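Defective in germ line development protein 3, isoform a (Caenorhabditis elegans, PDB 3N89) takes part in germ-line development and probably binds RNA, its four KH domains forming a globular structural platform. Local coordinates at residues L152-R157 with H162-A167; A207-V212 with A361-N366; I261-N266 with T330-V335. All blocks are in the same frame, centred on the assembly; numbering follows the deposited sequence.

Contact 1: L152-R157 with H162-A167; sequences LRITAR and HELIEA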
ATOM      1  N   LEU A 152     -19.701 -11.580 -11.129  1.00 29.20           N
ATOM      2  CA  LEU A 152     -20.239 -10.277 -10.794  1.00 26.58           C
ATOM      3  C   LEU A 152     -19.115  -9.481 -10.143  1.00 26.35           C
ATOM      4  O   LEU A 152     -18.479  -9.944  -9.196  1.00 24.73           O
ATOM      5  CB  LEU A 152     -21.428 -10.414  -9.846  1.00 24.98           C
ATOM      6  CG  LEU A 152     -22.017  -9.114  -9.292  1.00 23.98           C
ATOM      7  CD1 LEU A 152     -22.304  -8.143 -10.411  1.00 26.16           C
ATOM      8  CD2 LEU A 152     -23.281  -9.429  -8.529  1.00 24.74           C
ATOM      9  N   ARG A 153     -18.860  -8.289 -10.672  1.00 26.43           N
ATOM     10  CA  ARG A 153     -17.802  -7.434 -10.158  1.00 26.32           C
ATOM     11  C   ARG A 153     -18.384  -6.367  -9.247  1.00 26.40           C
ATOM     12  O   ARG A 153     -19.242  -5.582  -9.656  1.00 28.10           O
ATOM     13  CB  ARG A 153     -17.048  -6.789 -11.322  1.00 27.44           C
ATOM     14  CG  ARG A 153     -15.819  -5.983 -10.925  1.00 29.73           C
ATOM     15  CD  ARG A 153     -15.039  -5.507 -12.157  1.00 31.73           C
ATOM     16  NE  ARG A 153     -15.822  -4.596 -12.985  1.00 36.56           N
ATOM     17  CZ  ARG A 153     -15.399  -4.054 -14.124  1.00 38.82           C
ATOM     18  NH1 ARG A 153     -16.193  -3.233 -14.802  1.00 40.22           N
ATOM     19  NH2 ARG A 153     -14.188  -4.327 -14.591  1.00 41.93           N
ATOM     20  N   ILE A 154     -17.925  -6.350  -8.002  1.00 24.39           N
ATOM     21  CA  ILE A 154     -18.403  -5.378  -7.034  1.00 23.81           C
ATOM     22  C   ILE A 154     -17.207  -4.505  -6.660  1.00 24.04           C
ATOM     23  O   ILE A 154     -16.096  -5.012  -6.464  1.00 23.56           O
ATOM     24  CB  ILE A 154     -18.955  -6.084  -5.784  1.00 25.45           C
ATOM     25  CG1 ILE A 154     -19.714  -7.348  -6.202  1.00 26.66           C
ATOM     26  CG2 ILE A 154     -19.888  -5.156  -5.025  1.00 24.61           C
ATOM     27  CD1 ILE A 154     -20.300  -8.131  -5.046  1.00 26.84           C
ATOM     28  N   THR A 155     -17.431  -3.197  -6.577  1.00 23.33           N
ATOM     29  CA  THR A 155     -16.359  -2.261  -6.258  1.00 21.26           C
ATOM     30  C   THR A 155     -16.780  -1.098  -5.359  1.00 20.97           C
ATOM     31  O   THR A 155     -17.845  -0.494  -5.527  1.00 21.26           O
ATOM     32  CB  THR A 155     -15.752  -1.692  -7.550  1.00 20.87           C
ATOM     33  OG1 THR A 155     -15.229  -2.774  -8.337  1.00 18.87           O
ATOM     34  CG2 THR A 155     -14.635  -0.682  -7.234  1.00 17.60           C
ATOM     35  N   ALA A 156     -15.918  -0.781  -4.403  1.00 21.19           N
ATOM     36  CA  ALA A 156     -16.180   0.303  -3.475  1.00 21.21           C
ATOM     37  C   ALA A 156     -14.875   0.798  -2.890  1.00 20.20           C
ATOM     38  O   ALA A 156     -13.829   0.184  -3.079  1.00 18.98           O
ATOM     39  CB  ALA A 156     -17.094  -0.177  -2.362  1.00 24.56           C
ATOM     40  N   ARG A 157     -14.950   1.919  -2.184  1.00 20.12           N
ATOM     41  CA  ARG A 157     -13.788   2.509  -1.537  1.00 19.26           C
ATOM     42  C   ARG A 157     -13.619   1.754  -0.232  1.00 18.95           C
ATOM     43  O   ARG A 157     -14.558   1.121   0.243  1.00 20.34           O
ATOM     44  CB  ARG A 157     -14.041   3.987  -1.235  1.00 19.44           C
ATOM     45  CG  ARG A 157     -14.341   4.863  -2.438  1.00 16.75           C
ATOM     46  CD  ARG A 157     -14.588   6.274  -1.949  1.00 19.10           C
ATOM     47  NE  ARG A 157     -14.787   7.247  -3.016  1.00 19.20           N
ATOM     48  CZ  ARG A 157     -13.857   7.586  -3.899  1.00 19.77           C
ATOM     49  NH1 ARG A 157     -14.125   8.488  -4.839  1.00 22.11           N
ATOM     50  NH2 ARG A 157     -12.662   7.023  -3.843  1.00 19.61           N
ATOM     51  N   HIS A 162     -18.260  -1.704   4.626  1.00 29.57           N
ATOM     52  CA  HIS A 162     -19.432  -2.247   5.299  1.00 30.90           C
ATOM     53  C   HIS A 162     -20.578  -2.256   4.302  1.00 30.53           C
ATOM     54  O   HIS A 162     -21.353  -3.207   4.231  1.00 29.12           O
ATOM     55  CB  HIS A 162     -19.792  -1.385   6.507  1.00 32.94           C
ATOM     56  CG  HIS A 162     -20.989  -1.869   7.260  1.00 34.98           C
ATOM     57  ND1 HIS A 162     -22.158  -1.144   7.344  1.00 35.59           N
ATOM     58  CD2 HIS A 162     -21.192  -2.998   7.984  1.00 34.73           C
ATOM     59  CE1 HIS A 162     -23.029  -1.802   8.090  1.00 34.74           C
ATOM     60  NE2 HIS A 162     -22.467  -2.929   8.490  1.00 35.17           N
ATOM     61  N   GLU A 163     -20.669  -1.187   3.521  1.00 31.71           N
ATOM     62  CA  GLU A 163     -21.709  -1.068   2.512  1.00 33.09           C
ATOM     63  C   GLU A 163     -21.573  -2.134   1.425  1.00 33.21           C
ATOM     64  O   GLU A 163     -22.572  -2.654   0.930  1.00 35.10           O
ATOM     65  CB  GLU A 163     -21.663   0.318   1.862  1.00 34.18           C
ATOM     66  CG  GLU A 163     -22.159   1.460   2.740  1.00 34.47           C
ATOM     67  CD  GLU A 163     -22.139   2.800   2.013  1.00 38.05           C
ATOM     68  OE1 GLU A 163     -22.567   2.842   0.837  1.00 41.53           O
ATOM     69  OE2 GLU A 163     -21.709   3.811   2.614  1.00 37.67           O
ATOM     70  N   LEU A 164     -20.341  -2.462   1.048  1.00 32.53           N
ATOM     71  CA  LEU A 164     -20.127  -3.459   0.003  1.00 31.29           C
ATOM     72  C   LEU A 164     -20.481  -4.862   0.467  1.00 30.87           C
ATOM     73  O   LEU A 164     -21.225  -5.576  -0.209  1.00 31.81           O
ATOM     74  CB  LEU A 164     -18.678  -3.420  -0.490  1.00 30.86           C
ATOM     75  CG  LEU A 164     -18.357  -4.322  -1.691  1.00 29.43           C
ATOM     76  CD1 LEU A 164     -17.209  -3.719  -2.473  1.00 28.42           C
ATOM     77  CD2 LEU A 164     -18.035  -5.732  -1.233  1.00 27.87           C
ATOM     78  N   ILE A 165     -19.952  -5.266   1.617  1.00 30.60           N
ATOM     79  CA  ILE A 165     -20.247  -6.596   2.140  1.00 31.07           C
ATOM     80  C   ILE A 165     -21.755  -6.840   2.211  1.00 31.48           C
ATOM     81  O   ILE A 165     -22.253  -7.844   1.706  1.00 29.96           O
ATOM     82  CB  ILE A 165     -19.646  -6.791   3.543  1.00 30.45           C
ATOM     83  CG1 ILE A 165     -18.116  -6.694   3.469  1.00 32.01           C
ATOM     84  CG2 ILE A 165     -20.084  -8.130   4.108  1.00 30.00           C
ATOM     85  CD1 ILE A 165     -17.395  -7.014   4.766  1.00 28.08           C
ATOM     86  N   GLU A 166     -22.477  -5.913   2.833  1.00 32.59           N
ATOM     87  CA  GLU A 166     -23.924  -6.035   2.968  1.00 32.24           C
ATOM     88  C   GLU A 166     -24.582  -6.257   1.605  1.00 32.71           C
ATOM     89  O   GLU A 166     -25.325  -7.229   1.412  1.00 32.45           O
ATOM     90  CB  GLU A 166     -24.492  -4.780   3.637  1.00 32.66           C
ATOM     91  CG  GLU A 166     -24.026  -4.592   5.079  1.00 33.10           C
ATOM     92  CD  GLU A 166     -24.788  -5.465   6.062  1.00 34.16           C
ATOM     93  OE1 GLU A 166     -25.758  -4.969   6.686  1.00 36.03           O
ATOM     94  OE2 GLU A 166     -24.430  -6.652   6.206  1.00 34.53           O
ATOM     95  N   ALA A 167     -24.307  -5.363   0.661  1.00 29.69           N
ATOM     96  CA  ALA A 167     -24.875  -5.493  -0.678  1.00 28.07           C
ATOM     97  C   ALA A 167     -24.603  -6.902  -1.195  1.00 27.62           C
ATOM     98  O   ALA A 167     -25.467  -7.530  -1.805  1.00 28.59           O
ATOM     99  CB  ALA A 167     -24.256  -4.466  -1.611  1.00 25.85           C
TER

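Contact 2: A207-V212 with A361-N366; sequences AQLMPV and ANFLKN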
ATOM      1  N   ALA A 207      10.644 -17.899   5.062  1.00 29.30           N
ATOM      2  CA  ALA A 207       9.443 -18.702   5.220  1.00 29.88           C
ATOM      3  C   ALA A 207       8.477 -18.246   4.131  1.00 29.44           C
ATOM      4  O   ALA A 207       8.586 -17.121   3.644  1.00 29.89           O
ATOM      5  CB  ALA A 207       8.837 -18.461   6.600  1.00 29.20           C
ATOM      6  N   GLN A 208       7.556 -19.116   3.727  1.00 30.15           N
ATOM      7  CA  GLN A 208       6.557 -18.752   2.713  1.00 29.73           C
ATOM      8  C   GLN A 208       5.450 -18.025   3.483  1.00 29.39           C
ATOM      9  O   GLN A 208       4.698 -18.642   4.244  1.00 28.00           O
ATOM     10  CB  GLN A 208       6.019 -20.013   2.019  1.00 28.58           C
ATOM     11  CG  GLN A 208       7.072 -20.751   1.189  1.00 31.08           C
ATOM     12  CD  GLN A 208       6.552 -22.037   0.541  1.00 34.08           C
ATOM     13  OE1 GLN A 208       7.168 -22.574  -0.390  1.00 34.90           O
ATOM     14  NE2 GLN A 208       5.426 -22.540   1.038  1.00 34.55           N
ATOM     15  N   LEU A 209       5.365 -16.712   3.286  1.00 27.55           N
ATOM     16  CA  LEU A 209       4.403 -15.865   4.002  1.00 29.07           C
ATOM     17  C   LEU A 209       2.906 -15.952   3.722  1.00 30.12           C
ATOM     18  O   LEU A 209       2.107 -15.589   4.584  1.00 31.84           O
ATOM     19  CB  LEU A 209       4.832 -14.402   3.885  1.00 28.00           C
ATOM     20  CG  LEU A 209       5.285 -13.704   5.170  1.00 29.26           C
ATOM     21  CD1 LEU A 209       6.213 -14.615   5.962  1.00 29.20           C
ATOM     22  CD2 LEU A 209       5.970 -12.391   4.821  1.00 28.39           C
ATOM     23  N   MET A 210       2.501 -16.413   2.544  1.00 31.75           N
ATOM     24  CA  MET A 210       1.070 -16.496   2.267  1.00 32.08           C
ATOM     25  C   MET A 210       0.393 -17.627   3.037  1.00 34.14           C
ATOM     26  O   MET A 210      -0.678 -17.429   3.614  1.00 36.34           O
ATOM     27  CB  MET A 210       0.810 -16.645   0.767  1.00 31.61           C
ATOM     28  CG  MET A 210       1.238 -15.435  -0.065  1.00 30.44           C
ATOM     29  SD  MET A 210       0.269 -13.942   0.265  1.00 28.21           S
ATOM     30  CE  MET A 210       1.157 -13.217   1.654  1.00 27.46           C
ATOM     31  N   PRO A 211       1.002 -18.828   3.063  1.00 34.52           N
ATOM     32  CA  PRO A 211       0.402 -19.955   3.791  1.00 32.84           C
ATOM     33  C   PRO A 211      -0.093 -19.552   5.180  1.00 31.65           C
ATOM     34  O   PRO A 211      -1.121 -20.045   5.653  1.00 32.10           O
ATOM     35  CB  PRO A 211       1.541 -20.967   3.849  1.00 30.90           C
ATOM     36  CG  PRO A 211       2.203 -20.767   2.517  1.00 31.19           C
ATOM     37  CD  PRO A 211       2.253 -19.245   2.398  1.00 34.01           C
ATOM     38  N   VAL A 212       0.643 -18.653   5.825  1.00 30.38           N
ATOM     39  CA  VAL A 212       0.279 -18.178   7.160  1.00 28.63           C
ATOM     40  C   VAL A 212      -1.042 -17.427   7.089  1.00 28.01           C
ATOM     41  O   VAL A 212      -1.897 -17.578   7.959  1.00 27.43           O
ATOM     42  CB  VAL A 212       1.360 -17.225   7.739  1.00 28.51           C
ATOM     43  CG1 VAL A 212       0.884 -16.634   9.067  1.00 26.72           C
ATOM     44  CG2 VAL A 212       2.669 -17.976   7.930  1.00 25.68           C
ATOM     45  N   ALA A 361      11.917 -11.966  11.671  1.00 35.33           N
ATOM     46  CA  ALA A 361      12.765 -10.773  11.626  1.00 35.81           C
ATOM     47  C   ALA A 361      13.405 -10.453  10.274  1.00 36.60           C
ATOM     48  O   ALA A 361      13.354  -9.315   9.813  1.00 38.58           O
ATOM     49  CB  ALA A 361      13.847 -10.882  12.693  1.00 35.36           C
ATOM     50  N   ASN A 362      14.012 -11.451   9.644  1.00 37.06           N
ATOM     51  CA  ASN A 362      14.672 -11.271   8.353  1.00 37.81           C
ATOM     52  C   ASN A 362      13.889 -10.446   7.322  1.00 38.22           C
ATOM     53  O   ASN A 362      14.479  -9.711   6.529  1.00 38.37           O
ATOM     54  N   PHE A 363      12.567 -10.569   7.337  1.00 37.81           N
ATOM     55  CA  PHE A 363      11.708  -9.859   6.394  1.00 37.06           C
ATOM     56  C   PHE A 363      11.769  -8.334   6.497  1.00 39.42           C
ATOM     57  O   PHE A 363      11.554  -7.629   5.506  1.00 39.71           O
ATOM     58  CB  PHE A 363      10.260 -10.334   6.564  1.00 34.24           C
ATOM     59  CG  PHE A 363       9.964 -11.638   5.875  1.00 30.52           C
ATOM     60  CD1 PHE A 363       9.648 -11.661   4.523  1.00 28.93           C
ATOM     61  CD2 PHE A 363      10.030 -12.843   6.571  1.00 30.28           C
ATOM     62  CE1 PHE A 363       9.399 -12.863   3.864  1.00 31.29           C
ATOM     63  CE2 PHE A 363       9.783 -14.062   5.927  1.00 30.91           C
ATOM     64  CZ  PHE A 363       9.468 -14.071   4.565  1.00 32.71           C
ATOM     65  N   LEU A 364      12.068  -7.826   7.688  1.00 39.93           N
ATOM     66  CA  LEU A 364      12.147  -6.385   7.905  1.00 40.30           C
ATOM     67  C   LEU A 364      13.575  -5.853   7.771  1.00 41.94           C
ATOM     68  O   LEU A 364      13.864  -4.712   8.139  1.00 42.34           O
ATOM     69  CB  LEU A 364      11.586  -6.032   9.290  1.00 39.32           C
ATOM     70  CG  LEU A 364      10.081  -6.253   9.472  1.00 39.56           C
ATOM     71  CD1 LEU A 364       9.668  -5.939  10.903  1.00 37.80           C
ATOM     72  CD2 LEU A 364       9.323  -5.368   8.496  1.00 38.92           C
ATOM     73  N   LYS A 365      14.463  -6.681   7.231  1.00 43.04           N
ATOM     74  CA  LYS A 365      15.854  -6.290   7.051  1.00 44.81           C
ATOM     75  C   LYS A 365      16.251  -6.285   5.577  1.00 45.18           C
ATOM     76  O   LYS A 365      17.097  -7.068   5.151  1.00 46.85           O
ATOM     77  CB  LYS A 365      16.759  -7.235   7.847  1.00 45.91           C
ATOM     78  CG  LYS A 365      16.484  -7.210   9.352  1.00 47.08           C
ATOM     79  CD  LYS A 365      17.130  -8.384  10.069  1.00 47.94           C
ATOM     80  CE  LYS A 365      18.637  -8.388   9.913  1.00 49.59           C
ATOM     81  NZ  LYS A 365      19.213  -9.676  10.398  1.00 53.95           N
ATOM     82  N   ASN A 366      15.627  -5.399   4.805  1.00 45.86           N
ATOM     83  CA  ASN A 366      15.906  -5.272   3.376  1.00 45.31           C
ATOM     84  C   ASN A 366      16.844  -4.088   3.134  1.00 46.05           C
ATOM     85  O   ASN A 366      16.400  -2.959   2.923  1.00 47.02           O
TER

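Contact 3: I261-N266 with T330-V335; sequences ISMCFN and TAYQKV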
ATOM      1  N   ILE A 261       7.215   0.409   2.856  1.00 22.08           N
ATOM      2  CA  ILE A 261       6.921   1.827   3.003  1.00 22.91           C
ATOM      3  C   ILE A 261       8.230   2.529   3.350  1.00 22.83           C
ATOM      4  O   ILE A 261       9.111   1.928   3.965  1.00 22.93           O
ATOM      5  CB  ILE A 261       5.888   2.040   4.148  1.00 25.58           C
ATOM      6  CG1 ILE A 261       5.222   3.407   4.026  1.00 24.71           C
ATOM      7  CG2 ILE A 261       6.576   1.926   5.517  1.00 20.95           C
ATOM      8  CD1 ILE A 261       3.986   3.528   4.894  1.00 27.73           C
ATOM      9  N   SER A 262       8.369   3.790   2.958  1.00 24.03           N
ATOM     10  CA  SER A 262       9.591   4.525   3.261  1.00 25.18           C
ATOM     11  C   SER A 262       9.339   6.014   3.223  1.00 24.97           C
ATOM     12  O   SER A 262       8.438   6.478   2.527  1.00 24.38           O
ATOM     13  CB  SER A 262      10.695   4.183   2.261  1.00 26.57           C
ATOM     14  OG  SER A 262      10.415   4.751   0.997  1.00 29.58           O
ATOM     15  N   MET A 263      10.146   6.761   3.969  1.00 25.20           N
ATOM     16  CA  MET A 263      10.006   8.209   4.025  1.00 25.11           C
ATOM     17  C   MET A 263      11.361   8.865   3.828  1.00 24.41           C
ATOM     18  O   MET A 263      12.310   8.557   4.549  1.00 23.31           O
ATOM     19  CB  MET A 263       9.429   8.605   5.375  1.00 25.96           C
ATOM     20  CG  MET A 263       9.038  10.049   5.479  1.00 28.55           C
ATOM     21  SD  MET A 263       8.249  10.323   7.058  1.00 31.22           S
ATOM     22  CE  MET A 263       9.670  10.348   8.130  1.00 28.09           C
ATOM     23  N   CYS A 264      11.452   9.769   2.859  1.00 22.90           N
ATOM     24  CA  CYS A 264      12.709  10.449   2.583  1.00 23.86           C
ATOM     25  C   CYS A 264      12.726  11.905   3.053  1.00 23.05           C
ATOM     26  O   CYS A 264      11.680  12.526   3.261  1.00 22.72           O
ATOM     27  CB  CYS A 264      13.012  10.389   1.082  1.00 24.26           C
ATOM     28  SG  CYS A 264      13.008   8.712   0.381  1.00 37.62           S
ATOM     29  N   PHE A 265      13.935  12.432   3.224  1.00 22.31           N
ATOM     30  CA  PHE A 265      14.149  13.817   3.638  1.00 22.35           C
ATOM     31  C   PHE A 265      15.636  14.117   3.757  1.00 23.16           C
ATOM     32  O   PHE A 265      16.458  13.202   3.851  1.00 22.53           O
ATOM     33  CB  PHE A 265      13.473  14.123   4.982  1.00 19.73           C
ATOM     34  CG  PHE A 265      13.971  13.285   6.126  1.00 17.96           C
ATOM     35  CD1 PHE A 265      13.527  11.976   6.294  1.00 19.70           C
ATOM     36  CD2 PHE A 265      14.874  13.803   7.046  1.00 17.91           C
ATOM     37  CE1 PHE A 265      13.975  11.198   7.368  1.00 17.59           C
ATOM     38  CE2 PHE A 265      15.328  13.032   8.126  1.00 15.35           C
ATOM     39  CZ  PHE A 265      14.876  11.728   8.282  1.00 16.27           C
ATOM     40  N   ASN A 266      15.972  15.405   3.738  1.00 22.43           N
ATOM     41  CA  ASN A 266      17.358  15.847   3.864  1.00 21.91           C
ATOM     42  C   ASN A 266      17.535  16.483   5.239  1.00 19.88           C
ATOM     43  O   ASN A 266      16.572  16.943   5.838  1.00 19.35           O
ATOM     44  CB  ASN A 266      17.692  16.870   2.775  1.00 22.39           C
ATOM     45  CG  ASN A 266      17.433  16.339   1.374  1.00 24.75           C
ATOM     46  OD1 ASN A 266      17.551  15.143   1.118  1.00 26.01           O
ATOM     47  ND2 ASN A 266      17.093  17.236   0.454  1.00 25.89           N
ATOM     48  N   THR A 330       8.494   6.932  15.054  1.00 24.00           N
ATOM     49  CA  THR A 330       9.308   6.965  16.270  1.00 22.41           C
ATOM     50  C   THR A 330      10.781   7.064  15.884  1.00 23.66           C
ATOM     51  O   THR A 330      11.544   7.835  16.473  1.00 22.63           O
ATOM     52  CB  THR A 330       9.119   5.690  17.109  1.00 21.18           C
ATOM     53  OG1 THR A 330       7.757   5.598  17.538  1.00 21.17           O
ATOM     54  CG2 THR A 330      10.036   5.706  18.321  1.00 17.61           C
ATOM     55  N   ALA A 331      11.171   6.267  14.892  1.00 23.53           N
ATOM     56  CA  ALA A 331      12.544   6.264  14.417  1.00 25.03           C
ATOM     57  C   ALA A 331      12.863   7.655  13.881  1.00 28.17           C
ATOM     58  O   ALA A 331      13.972   8.163  14.055  1.00 29.79           O
ATOM     59  CB  ALA A 331      12.719   5.222  13.323  1.00 22.78           C
ATOM     60  N   TYR A 332      11.880   8.265  13.231  1.00 28.25           N
ATOM     61  CA  TYR A 332      12.041   9.596  12.672  1.00 28.75           C
ATOM     62  C   TYR A 332      12.290  10.613  13.784  1.00 29.23           C
ATOM     63  O   TYR A 332      13.256  11.376  13.742  1.00 30.90           O
ATOM     64  CB  TYR A 332      10.783   9.980  11.891  1.00 28.09           C
ATOM     65  CG  TYR A 332      10.804  11.371  11.311  1.00 23.01           C
ATOM     66  CD1 TYR A 332      11.688  11.711  10.292  1.00 22.21           C
ATOM     67  CD2 TYR A 332       9.918  12.345  11.766  1.00 24.80           C
ATOM     68  CE1 TYR A 332      11.683  12.987   9.734  1.00 22.99           C
ATOM     69  CE2 TYR A 332       9.907  13.629  11.216  1.00 22.91           C
ATOM     70  CZ  TYR A 332      10.788  13.938  10.202  1.00 23.55           C
ATOM     71  OH  TYR A 332      10.757  15.188   9.642  1.00 21.83           O
ATOM     72  N   GLN A 333      11.418  10.628  14.783  1.00 29.26           N
ATOM     73  CA  GLN A 333      11.567  11.559  15.898  1.00 30.62           C
ATOM     74  C   GLN A 333      12.988  11.520  16.469  1.00 31.85           C
ATOM     75  O   GLN A 333      13.537  12.558  16.839  1.00 31.71           O
ATOM     76  CB  GLN A 333      10.561  11.228  17.005  1.00 29.31           C
ATOM     77  CG  GLN A 333      10.410  12.319  18.056  1.00 32.06           C
ATOM     78  CD  GLN A 333       9.528  11.894  19.219  1.00 34.16           C
ATOM     79  OE1 GLN A 333       8.390  11.473  19.026  1.00 35.48           O
ATOM     80  NE2 GLN A 333      10.056  12.002  20.435  1.00 35.46           N
ATOM     81  N   LYS A 334      13.585  10.328  16.525  1.00 32.66           N
ATOM     82  CA  LYS A 334      14.933  10.182  17.061  1.00 32.47           C
ATOM     83  C   LYS A 334      16.025  10.863  16.252  1.00 34.72           C
ATOM     84  O   LYS A 334      17.007  11.335  16.829  1.00 36.47           O
ATOM     85  CB  LYS A 334      15.297   8.707  17.243  1.00 33.86           C
ATOM     86  CG  LYS A 334      14.737   8.065  18.511  1.00 35.00           C
ATOM     87  CD  LYS A 334      15.441   6.754  18.819  1.00 35.65           C
ATOM     88  CE  LYS A 334      14.900   6.104  20.095  1.00 38.06           C
ATOM     89  NZ  LYS A 334      13.521   5.545  19.938  1.00 36.58           N
ATOM     90  N   VAL A 335      15.886  10.908  14.928  1.00 34.62           N
ATOM     91  CA  VAL A 335      16.912  11.558  14.120  1.00 33.00           C
ATOM     92  C   VAL A 335      16.857  13.065  14.317  1.00 32.48           C
ATOM     93  O   VAL A 335      17.889  13.706  14.522  1.00 33.20           O
ATOM     94  CB  VAL A 335      16.788  11.213  12.601  1.00 33.88           C
ATOM     95  CG1 VAL A 335      15.338  11.216  12.158  1.00 33.53           C
ATOM     96  CG2 VAL A 335      17.575  12.229  11.773  1.00 32.32           C
TER

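Contact 1: L152-R157 with H162-A167
Ala156 and Leu164 mark the closest backbone approach, with their CA atoms 6.5 Å apart. Residues 152-157 are the last part of strand 149-157. Residues 162-167 lie on helix 161-175, and four residues turn the chain between the two segments. The short axes pass 8.4 Å apart. They run nearly antiparallel, at 159°, as expected when a strand turns back directly into the helix that packs on it. The contact is apolar and rests on one leucine lying over two strand residues. Leu164 CG is trans to its backbone N (chi1 -174°), which carries the isobutyl group from the helix to the strand. Its CD1 methyl does most of the touching. Leu164 CD1 sits 3.5 Å from Ala156 CB. Leu164 CD1 also lies 3.7 Å from Ala156 N, near the peptide that joins Thr155 to Ala156. The alanine side chain is a single methyl, consistent with the leucine lying close to the strand backbone. Ile154 meets the branch point of Leu164: Ile154 CG2 is 3.8 Å from Leu164 CG. The torsion of Ile154 (chi1 -39°) puts CG2 anti to the backbone N, and this branch meets the helix. The two side chains cross at a slant. Thr155 points its CB away from the helix, and its hydroxyl bonds to Thr107. The pair matches the last strand and C-terminal helix of a type I KH fold, here in the second KH domain. Strand 149-157 is the middle of that domain's three strands, bonded through its backbone to strands 105-111 and 135-141. Leu164 also touches Phe106, Ile154 and Ala167 both touch Met136, and Ile165 packs against helix 245-257 of the third KH domain.

Contact 2: A207-V212 with A361-N366
Phe363, in a short 3-10 turn of the C-terminal tail, packs against Leu209 and Ala207, at the start of helix 209-217 in the third KH domain. The tail turn has a backbone bond from Leu364 N to Ala361 O, 2.9 Å long. Phe363 CG is anti to the carbonyl carbon (chi1 -80°), which directs the ring toward Leu209. Leu209 reaches over one face of the phenyl ring in a CH-pi contact. Leu209 CD2 is 3.8 Å from the Phe363 ring centroid and 19° off the ring normal. The other methyl, Leu209 CD1, lies 3.6 Å from Phe363 CZ. The two side chains approach from opposite directions. In a type I KH fold, the loop just before the second helix carries GxxG in canonical members, and Ala207 lies in what probably corresponds to this loop. Ala207 O lies at the ring edge, in its plane, 3.3 Å from Phe363 CZ. An alanine in place of Phe363 would probably leave both Leu209 methyls without the ring they pack on and open a gap beside the Ala207 carbonyl. Leu209 also touches Leu258, Trp355 and Leu359, while Phe363 reaches Thr206 and Lys321 of strand 311-321.

Contact 3: I261-N266 with T330-V335
Tyr332 meets Met263 and Phe265 in the apolar core of the fourth KH domain, between strand 260-268 and helix 325-335. The strand and helix segments run nearly parallel, at 18°, with their axes 11.2 Å apart. This wide spacing is filled by large side chains. The Tyr332 ring stands edge-on to the face of Phe265 in a T-shaped pair. The Tyr332 and Phe265 planes are at 88°, with their ring centroids 5.1 Å apart. Tyr332 CE1 sits over the centre of the Phe265 ring, 3.7 Å from Phe265 CZ. Met263 takes one face of the tyrosine. Met263 CE makes a CH-pi contact, 3.7 Å from the Tyr332 ring centroid and displaced toward the CG and CD1 side. The thioether chain is extended up to SD and then bends (chi3 77°), which turns CE onto the ring. Met263 SD stands farther above the same ring, 5.1 Å from the Tyr332 centroid, in a Met-aromatic contact. The three strands and the closing helix are consistent with a type I KH fold: the first strand and the last helix face each other across the core, and Met263 and Phe265, two residues apart on the strand, both point to the helix. Val335 CG1 lies near Phe265 CZ, but its modelled position is doubtful. The Tyr332 hydroxyl is satisfied by a hydrogen bond to Pro27 O. The Tyr332 ring stacks with Phe90 and touches Val30 of strand 29-35 and Leu318 of strand 311-321, the two strands that flank 260-268 in the sheet.

Overall arrangement
From the N terminus, contact 1 comes first. It closes a loop of four residues within the second KH domain, joining a strand to the helix that follows it. Contact 2 opens next, at 207-212 in the third KH domain, and closes only at 361-366 in the C-terminal tail. Contact 3 is nested inside that long loop and joins the first strand and last helix of the fourth KH domain. Contacts 1 and 3 lie on opposite sides of the chain's centre, their own centres about 36 Å apart. Contacts 2 and 3 come within about 8 Å at their nearest atoms without touching. Contact 2 ties the tail back onto the third KH domain.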